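PDB 6M7Z: bradyzoite pseudokinase 1, which regulates the membrane ultrastructure of the Toxoplasma parasitophorous vacuole as a divergent kinase without the usual glycine-rich loop. Local coordinates for residues Ser142-Val146 / Gln147-Ala151; Lys158-Asn162 / Leu163-His167; Asn283-Ile287 / Glu288-Lys292. All coordinates share one frame; numbering follows the deposited sequence.

Interaction 1: Ser142-Val146 / Gln147-Ala151; sequences SHPDV and QVLAA
Asp145 reaches over to the backbone N-H groups of Gln147 and Val148, and so occupies the N-cap of helix 146-161. From CB its side chain runs with CG anti to the backbone N (chi1 -177°), a torsion that brings the carboxylate to the N-H groups of the first turn. CG comes to rest beside the branched end of Val148, 3.5 Å from Val148 CG2, and the two side chains lie roughly at right angles. The carboxylate then splits its work. Asp145 OD1 accepts from Val148 N at 3.3 Å, a weak but fairly straight bond (N-H...O angle 158°). The same oxygen takes a second weak bond from Gln147 N at 3.1 Å, strongly bent at 121°, which has the connectivity of an Asx turn, though weakly made. Asp145 OD2 meets carbon instead, 3.4 Å from Val148 CG2.

Behind the cap, ordinary helical bonding begins: Leu149 N donates to Asp145 O at 3.0 Å, and Ala150 N to Val146 O. Pro144, whose CB points toward the helix, places CG 4.0 Å from Leu149 CD2. This pairing of the residue before the N-cap with the fourth residue after the cap is a hydrophobic staple.

Phe312 and Leu137 continue the apolar pair at Pro144, and Leu244 of helix 230-248 does so at Leu149, while the amide end of Gln147 finds its partner in Leu295 O. Helix 146-161 leads into an HRD-like segment and probably corresponds to helix αE of the kinase C-lobe. The chemistry is that of a capped and stapled helix start: a single carboxylate oxygen serves two N-H groups through weak bonds, and its negative charge, set at the N-terminus, would probably interact favourably with the helix dipole.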
loop_
_atom_site.group_PDB
_atom_site.type_symbol
_atom_site.label_atom_id
_atom_site.label_comp_id
_atom_site.label_asym_id
_atom_site.label_seq_id
_atom_site.Cartn_x
_atom_site.Cartn_y
_atom_site.Cartn_z
ATOM N N SER A 142 -0.598 18.992 2.357
ATOM C CA SER A 142 -1.385 18.543 3.489
ATOM C C SER A 142 -0.556 18.636 4.763
ATOM O O SER A 142 0.640 18.398 4.757
ATOM C CB SER A 142 -1.883 17.156 3.238
ATOM O OG SER A 142 -2.809 17.137 2.164
ATOM N N HIS A 143 -1.225 19.041 5.838
ATOM C CA HIS A 143 -0.600 19.164 7.156
ATOM C C HIS A 143 -1.381 18.253 8.093
ATOM O O HIS A 143 -2.398 18.637 8.654
ATOM C CB HIS A 143 -0.509 20.630 7.619
ATOM C CG HIS A 143 0.284 21.521 6.716
ATOM N ND1 HIS A 143 -0.334 22.284 5.750
ATOM C CD2 HIS A 143 1.616 21.719 6.552
ATOM C CE1 HIS A 143 0.572 22.938 5.049
ATOM N NE2 HIS A 143 1.775 22.587 5.502
ATOM N N PRO A 144 -0.951 16.987 8.257
ATOM C CA PRO A 144 -1.705 16.015 9.044
ATOM C C PRO A 144 -1.428 16.120 10.550
ATOM O O PRO A 144 -0.452 16.759 10.983
ATOM C CB PRO A 144 -1.129 14.688 8.552
ATOM C CG PRO A 144 0.328 15.023 8.289
ATOM C CD PRO A 144 0.300 16.430 7.725
ATOM N N ASP A 145 -2.287 15.466 11.330
ATOM C CA ASP A 145 -2.004 15.134 12.708
ATOM C C ASP A 145 -0.909 14.051 12.696
ATOM O O ASP A 145 -1.146 12.903 12.307
ATOM C CB ASP A 145 -3.302 14.712 13.405
ATOM C CG ASP A 145 -3.179 14.408 14.882
ATOM O OD1 ASP A 145 -2.083 14.021 15.309
ATOM O OD2 ASP A 145 -4.202 14.550 15.594
ATOM N N VAL A 146 0.299 14.440 13.117
ATOM C CA VAL A 146 1.490 13.592 13.088
ATOM C C VAL A 146 1.281 12.347 13.967
ATOM O O VAL A 146 1.686 11.240 13.614
ATOM C CB VAL A 146 2.726 14.389 13.530
ATOM C CG1 VAL A 146 3.934 13.502 13.768
ATOM C CG2 VAL A 146 3.057 15.458 12.506
ATOM N N GLN A 147 0.682 12.554 15.137
ATOM C CA GLN A 147 0.492 11.498 16.112
ATOM C C GLN A 147 -0.379 10.386 15.505
ATOM O O GLN A 147 -0.058 9.204 15.609
ATOM C CB GLN A 147 -0.148 12.091 17.367
ATOM C CG GLN A 147 -0.385 11.079 18.473
ATOM C CD GLN A 147 -1.363 11.564 19.512
ATOM O OE1 GLN A 147 -2.247 12.378 19.236
ATOM N NE2 GLN A 147 -1.184 11.081 20.728
ATOM N N VAL A 148 -1.478 10.791 14.868
ATOM C CA VAL A 148 -2.477 9.857 14.359
ATOM C C VAL A 148 -1.942 9.170 13.097
ATOM O O VAL A 148 -2.195 7.982 12.896
ATOM C CB VAL A 148 -3.823 10.563 14.102
ATOM C CG1 VAL A 148 -4.838 9.628 13.447
ATOM C CG2 VAL A 148 -4.394 11.139 15.394
ATOM N N LEU A 149 -1.202 9.913 12.263
ATOM C CA LEU A 149 -0.642 9.353 11.028
ATOM C C LEU A 149 0.353 8.248 11.380
ATOM O O LEU A 149 0.305 7.148 10.822
ATOM C CB LEU A 149 0.038 10.452 10.206
ATOM C CG LEU A 149 0.707 9.980 8.912
ATOM C CD1 LEU A 149 -0.262 9.226 8.023
ATOM C CD2 LEU A 149 1.250 11.165 8.149
ATOM N N ALA A 150 1.234 8.548 12.333
ATOM C CA ALA A 150 2.251 7.604 12.779
ATOM C C ALA A 150 1.586 6.345 13.342
ATOM O O ALA A 150 2.034 5.244 13.082
ATOM C CB ALA A 150 3.146 8.260 13.796
ATOM N N ALA A 151 0.500 6.531 14.096
ATOM C CA ALA A 151 -0.211 5.415 14.720
ATOM C C ALA A 151 -0.902 4.572 13.628
ATOM O O ALA A 151 -0.883 3.348 13.691
ATOM C CB ALA A 151 -1.196 5.933 15.741
#

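Interaction 2: Lys158-Asn162 / Leu163-His167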
loop_
_atom_site.group_PDB
_atom_site.type_symbol
_atom_site.label_atom_id
_atom_site.label_comp_id
_atom_site.label_asym_id
_atom_site.label_seq_id
_atom_site.Cartn_x
_atom_site.Cartn_y
_atom_site.Cartn_z
ATOM N N LYS A 158 1.315 -3.690 11.487
ATOM C CA LYS A 158 0.931 -4.742 12.422
ATOM C C LYS A 158 -0.108 -5.669 11.781
ATOM O O LYS A 158 -0.006 -6.894 11.926
ATOM C CB LYS A 158 0.376 -4.158 13.725
ATOM C CG LYS A 158 0.311 -5.175 14.859
ATOM C CD LYS A 158 -0.549 -4.780 16.031
ATOM C CE LYS A 158 -0.941 -5.973 16.879
ATOM N NZ LYS A 158 -2.263 -5.764 17.516
ATOM N N SER A 159 -1.093 -5.088 11.088
ATOM C CA SER A 159 -2.139 -5.876 10.458
ATOM C C SER A 159 -1.534 -6.817 9.406
ATOM O O SER A 159 -2.047 -7.903 9.199
ATOM C CB SER A 159 -3.262 -5.009 9.900
ATOM O OG SER A 159 -2.941 -4.430 8.640
ATOM N N LEU A 160 -0.418 -6.424 8.779
ATOM C CA LEU A 160 0.248 -7.280 7.802
ATOM C C LEU A 160 1.037 -8.387 8.517
ATOM O O LEU A 160 1.005 -9.548 8.109
ATOM C CB LEU A 160 1.158 -6.432 6.910
ATOM C CG LEU A 160 1.761 -7.156 5.705
ATOM C CD1 LEU A 160 0.700 -7.532 4.673
ATOM C CD2 LEU A 160 2.822 -6.287 5.061
ATOM N N HIS A 161 1.744 -8.029 9.592
ATOM C CA HIS A 161 2.481 -9.010 10.414
ATOM C C HIS A 161 1.532 -10.090 10.959
ATOM O O HIS A 161 1.890 -11.261 10.952
ATOM C CB HIS A 161 3.291 -8.301 11.514
ATOM C CG HIS A 161 4.462 -7.540 10.988
ATOM N ND1 HIS A 161 5.299 -6.813 11.804
ATOM C CD2 HIS A 161 4.915 -7.362 9.728
ATOM C CE1 HIS A 161 6.276 -6.297 11.085
ATOM N NE2 HIS A 161 6.029 -6.577 9.804
ATOM N N ASN A 162 0.317 -9.700 11.376
ATOM C CA ASN A 162 -0.689 -10.636 11.915
ATOM C C ASN A 162 -1.121 -11.688 10.875
ATOM O O ASN A 162 -1.635 -12.728 11.257
ATOM C CB ASN A 162 -1.941 -9.917 12.428
ATOM C CG ASN A 162 -1.689 -9.086 13.678
ATOM O OD1 ASN A 162 -0.675 -9.255 14.360
ATOM N ND2 ASN A 162 -2.591 -8.161 13.983
ATOM N N LEU A 163 -0.941 -11.420 9.580
ATOM C CA LEU A 163 -1.253 -12.390 8.518
ATOM C C LEU A 163 -0.023 -13.254 8.189
ATOM O O LEU A 163 -0.071 -14.069 7.269
ATOM C CB LEU A 163 -1.714 -11.648 7.260
ATOM C CG LEU A 163 -2.979 -10.805 7.397
ATOM C CD1 LEU A 163 -3.145 -9.824 6.218
ATOM C CD2 LEU A 163 -4.184 -11.724 7.482
ATOM N N GLY A 164 1.083 -13.056 8.915
ATOM C CA GLY A 164 2.316 -13.810 8.720
ATOM C C GLY A 164 3.175 -13.279 7.575
ATOM O O GLY A 164 3.966 -14.036 6.987
ATOM N N LEU A 165 3.052 -11.984 7.247
ATOM C CA LEU A 165 3.771 -11.390 6.112
ATOM C C LEU A 165 4.638 -10.219 6.596
ATOM O O LEU A 165 4.168 -9.348 7.345
ATOM C CB LEU A 165 2.765 -10.905 5.061
ATOM C CG LEU A 165 1.990 -12.000 4.325
ATOM C CD1 LEU A 165 0.871 -11.404 3.488
ATOM C CD2 LEU A 165 2.915 -12.834 3.452
ATOM N N LEU A 166 5.893 -10.187 6.128
ATOM C CA LEU A 166 6.721 -8.986 6.134
ATOM C C LEU A 166 6.412 -8.170 4.880
ATOM O O LEU A 166 6.069 -8.749 3.818
ATOM C CB LEU A 166 8.191 -9.383 6.107
ATOM C CG LEU A 166 8.691 -10.087 7.366
ATOM C CD1 LEU A 166 10.139 -10.498 7.240
ATOM C CD2 LEU A 166 8.500 -9.222 8.597
ATOM N N HIS A 167 6.582 -6.836 4.989
ATOM C CA HIS A 167 6.423 -5.945 3.842
ATOM C C HIS A 167 7.693 -5.952 2.985
ATOM O O HIS A 167 7.630 -6.185 1.771
ATOM C CB HIS A 167 6.051 -4.534 4.291
ATOM C CG HIS A 167 5.705 -3.636 3.147
ATOM N ND1 HIS A 167 6.667 -3.107 2.321
ATOM C CD2 HIS A 167 4.515 -3.188 2.678
ATOM C CE1 HIS A 167 6.085 -2.347 1.415
ATOM N NE2 HIS A 167 4.770 -2.406 1.590
#
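The imidazole of His161 receives Leu165 O at its edge, near the ring plane, with CD2 3.2 Å from that oxygen. Leu166 CD2 approaches the same ring obliquely, 3.8 Å from His161 NE2, and this nitrogen is hydrogen-bonded to Asp233 OD2. The ring of His167 has the Leu160 methyl CD2 at its edge; that methyl lies 3.8 Å from His167 CB. Leu160 gets there with CG anti to the backbone N (chi1 -171°), which also lays its CG 3.9 Å from Leu165 CB.

In the backbone, the helix ends in a Schellman motif. Leu165 N bonds to Leu160 O at 3.3 Å, and Gly164 N to His161 O at 2.8 Å, the latter closing a type I turn. Gly164 has the positive phi (82°) on which the motif turns. Leu160 O is gripped twice, since Leu163 N reaches it at 3.1 Å from the opposite face of the carbonyl plane.

The reversal feeds helix 146-161 into strand 165-166, which pairs antiparallel with strand 192-193. In sequence His167 probably corresponds to the histidine of the kinase HRD motif; its backbone N shares Asp233 OD2 of helix 230-248 with His161, and its NE2 bonds to Gly186 O. Leu102 and Pro103, in a loop that follows helix 88-101, meet Leu163.

Interaction 3: Asn283-Ile287 / Glu288-Lys292; sequences NRPTI and EEIMK
Thr286 places OG1 between its backbone N and carbonyl carbon (chi1 69°), which puts this oxygen where the N-H of Glu289 can donate to it. Glu289 in turn has CG anti to its own carbonyl carbon (chi1 -68°) and an extended chain beyond, so that it runs back across the threonine. The first torsion yields a bond: Glu289 N donates to Thr286 OG1 at 3.1 Å and nearly straight (168°), making Thr286 the N-cap of helix 287-291. The second brings Glu289 CG to 3.4 Å from the same hydroxyl oxygen and carries the carboxylate past it. Glu289 OE2 stops 3.6 Å from Thr286 N, too long to count as the return bond of a full capping box, although the Thr-x-x-Glu spacing is that of one. The same oxygen sits 3.4 Å from Pro285 CA.

Before the cap, the CB of Pro285 points toward the helix, and its CG lies 3.7 Å from Ile290 CG1, the two side chains meeting aslant. Proline before the cap and isoleucine four residues after it make a hydrophobic staple. Two backbone bonds carry the helix onward: Ile290 N to Thr286 O at 2.9 Å, and Met291 N to Ile287 O at 2.9 Å. Met291 CG lies 3.5 Å from Ile287 O, a contact of aliphatic carbon with carbonyl.

Apolar residues of the short helix pack on its neighbours in what is probably the mainly helical kinase C-lobe. Ile287 packs on Lys158 and His161 of helix 146-161, and Ile290 enters among Val154 of helix 146-161, Val234 of helix 230-248 and Met276 of helix 263-276. Pro285 meets Lys275 of that last helix, while Met291 bridges to Phe301 and Glu305 of helix 301-306.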
loop_
_atom_site.group_PDB
_atom_site.type_symbol
_atom_site.label_atom_id
_atom_site.label_comp_id
_atom_site.label_asym_id
_atom_site.label_seq_id
_atom_site.Cartn_x
_atom_site.Cartn_y
_atom_site.Cartn_z
ATOM N N ASN A 283 18.221 -4.192 19.521
ATOM C CA ASN A 283 18.004 -2.930 20.253
ATOM C C ASN A 283 16.766 -2.178 19.735
ATOM O O ASN A 283 16.402 -1.142 20.301
ATOM C CB ASN A 283 19.231 -2.019 20.176
ATOM C CG ASN A 283 20.396 -2.528 20.997
ATOM O OD1 ASN A 283 21.545 -2.279 20.653
ATOM N ND2 ASN A 283 20.116 -3.221 22.090
ATOM N N ARG A 284 16.125 -2.679 18.676
ATOM C CA ARG A 284 14.938 -2.036 18.144
ATOM C C ARG A 284 13.712 -2.556 18.881
ATOM O O ARG A 284 13.569 -3.762 19.058
ATOM C CB ARG A 284 14.753 -2.321 16.651
ATOM C CG ARG A 284 15.853 -1.775 15.760
ATOM C CD ARG A 284 15.752 -2.350 14.355
ATOM N NE ARG A 284 17.039 -2.296 13.679
ATOM C CZ ARG A 284 17.377 -3.044 12.640
ATOM N NH1 ARG A 284 16.493 -3.857 12.087
ATOM N NH2 ARG A 284 18.611 -2.984 12.173
ATOM N N PRO A 285 12.746 -1.682 19.226
ATOM C CA PRO A 285 11.500 -2.126 19.844
ATOM C C PRO A 285 10.649 -3.002 18.914
ATOM O O PRO A 285 10.734 -2.884 17.694
ATOM C CB PRO A 285 10.761 -0.810 20.131
ATOM C CG PRO A 285 11.307 0.146 19.101
ATOM C CD PRO A 285 12.767 -0.231 18.976
ATOM N N THR A 286 9.824 -3.860 19.517
ATOM C CA THR A 286 8.780 -4.600 18.804
ATOM C C THR A 286 7.620 -3.648 18.495
ATOM O O THR A 286 7.538 -2.542 19.054
ATOM C CB THR A 286 8.251 -5.774 19.638
ATOM O OG1 THR A 286 7.534 -5.203 20.734
ATOM C CG2 THR A 286 9.341 -6.692 20.151
ATOM N N ILE A 287 6.705 -4.111 17.641
ATOM C CA ILE A 287 5.489 -3.371 17.298
ATOM C C ILE A 287 4.716 -3.063 18.589
ATOM O O ILE A 287 4.235 -1.942 18.763
ATOM C CB ILE A 287 4.615 -4.155 16.296
ATOM C CG1 ILE A 287 5.344 -4.437 14.979
ATOM C CG2 ILE A 287 3.284 -3.444 16.073
ATOM C CD1 ILE A 287 5.629 -3.201 14.159
ATOM N N GLU A 288 4.618 -4.061 19.479
ATOM C CA GLU A 288 3.875 -3.962 20.751
ATOM C C GLU A 288 4.468 -2.831 21.611
ATOM O O GLU A 288 3.737 -2.000 22.145
ATOM C CB GLU A 288 3.878 -5.290 21.528
ATOM C CG GLU A 288 3.621 -6.557 20.711
ATOM C CD GLU A 288 2.338 -6.614 19.888
ATOM O OE1 GLU A 288 1.328 -6.021 20.320
ATOM O OE2 GLU A 288 2.351 -7.256 18.814
ATOM N N GLU A 289 5.800 -2.797 21.729
ATOM C CA GLU A 289 6.492 -1.756 22.495
ATOM C C GLU A 289 6.293 -0.389 21.831
ATOM O O GLU A 289 6.053 0.592 22.525
ATOM C CB GLU A 289 7.975 -2.091 22.643
ATOM C CG GLU A 289 8.229 -3.304 23.517
ATOM C CD GLU A 289 9.650 -3.831 23.470
ATOM O OE1 GLU A 289 9.866 -4.976 23.912
ATOM O OE2 GLU A 289 10.531 -3.099 22.993
ATOM N N ILE A 290 6.372 -0.332 20.493
ATOM C CA ILE A 290 6.159 0.916 19.744
ATOM C C ILE A 290 4.766 1.479 20.067
ATOM O O ILE A 290 4.623 2.686 20.253
ATOM C CB ILE A 290 6.343 0.706 18.226
ATOM C CG1 ILE A 290 7.811 0.487 17.859
ATOM C CG2 ILE A 290 5.725 1.852 17.426
ATOM C CD1 ILE A 290 8.014 -0.168 16.517
ATOM N N MET A 291 3.753 0.602 20.118
ATOM C CA MET A 291 2.361 1.014 20.330
ATOM C C MET A 291 2.150 1.574 21.749
ATOM O O MET A 291 1.187 2.305 21.976
ATOM C CB MET A 291 1.402 -0.158 20.082
ATOM C CG MET A 291 1.137 -0.411 18.609
ATOM S SD MET A 291 -0.187 -1.609 18.320
ATOM C CE MET A 291 -0.714 -1.154 16.672
ATOM N N LYS A 292 3.058 1.272 22.684
ATOM C CA LYS A 292 2.985 1.806 24.055
ATOM C C LYS A 292 3.929 3.005 24.239
ATOM O O LYS A 292 4.177 3.416 25.362
ATOM C CB LYS A 292 3.302 0.694 25.061
ATOM C CG LYS A 292 2.129 -0.200 25.414
ATOM C CD LYS A 292 2.589 -1.552 25.934
ATOM C CE LYS A 292 1.491 -2.593 25.981
ATOM N NZ LYS A 292 2.068 -3.955 25.979
#

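In the fold
Interactions 1 and 2 take opposite ends of helix 146-161, their centres about 22 Å apart; interaction 3 starts the separate helix 287-291. All three are partly buried. Interaction 3 is the most peripheral, its centre about 22 Å from the chain's centre and two of its touching residues exposed; interaction 1 has none exposed, and interaction 2 lies nearest the chain's centre, about 13 Å away. Both helix starts combine a cap with a staple, yet one cap is a carboxylate making two weak bonds and the other a hydroxyl making one straight bond. The helix end instead relies on backbone carbonyls and glycine. Interactions 2 and 3 touch, Lys158 CG lying 3.6 Å from Ile287 CG2, whereas interaction 1 touches neither.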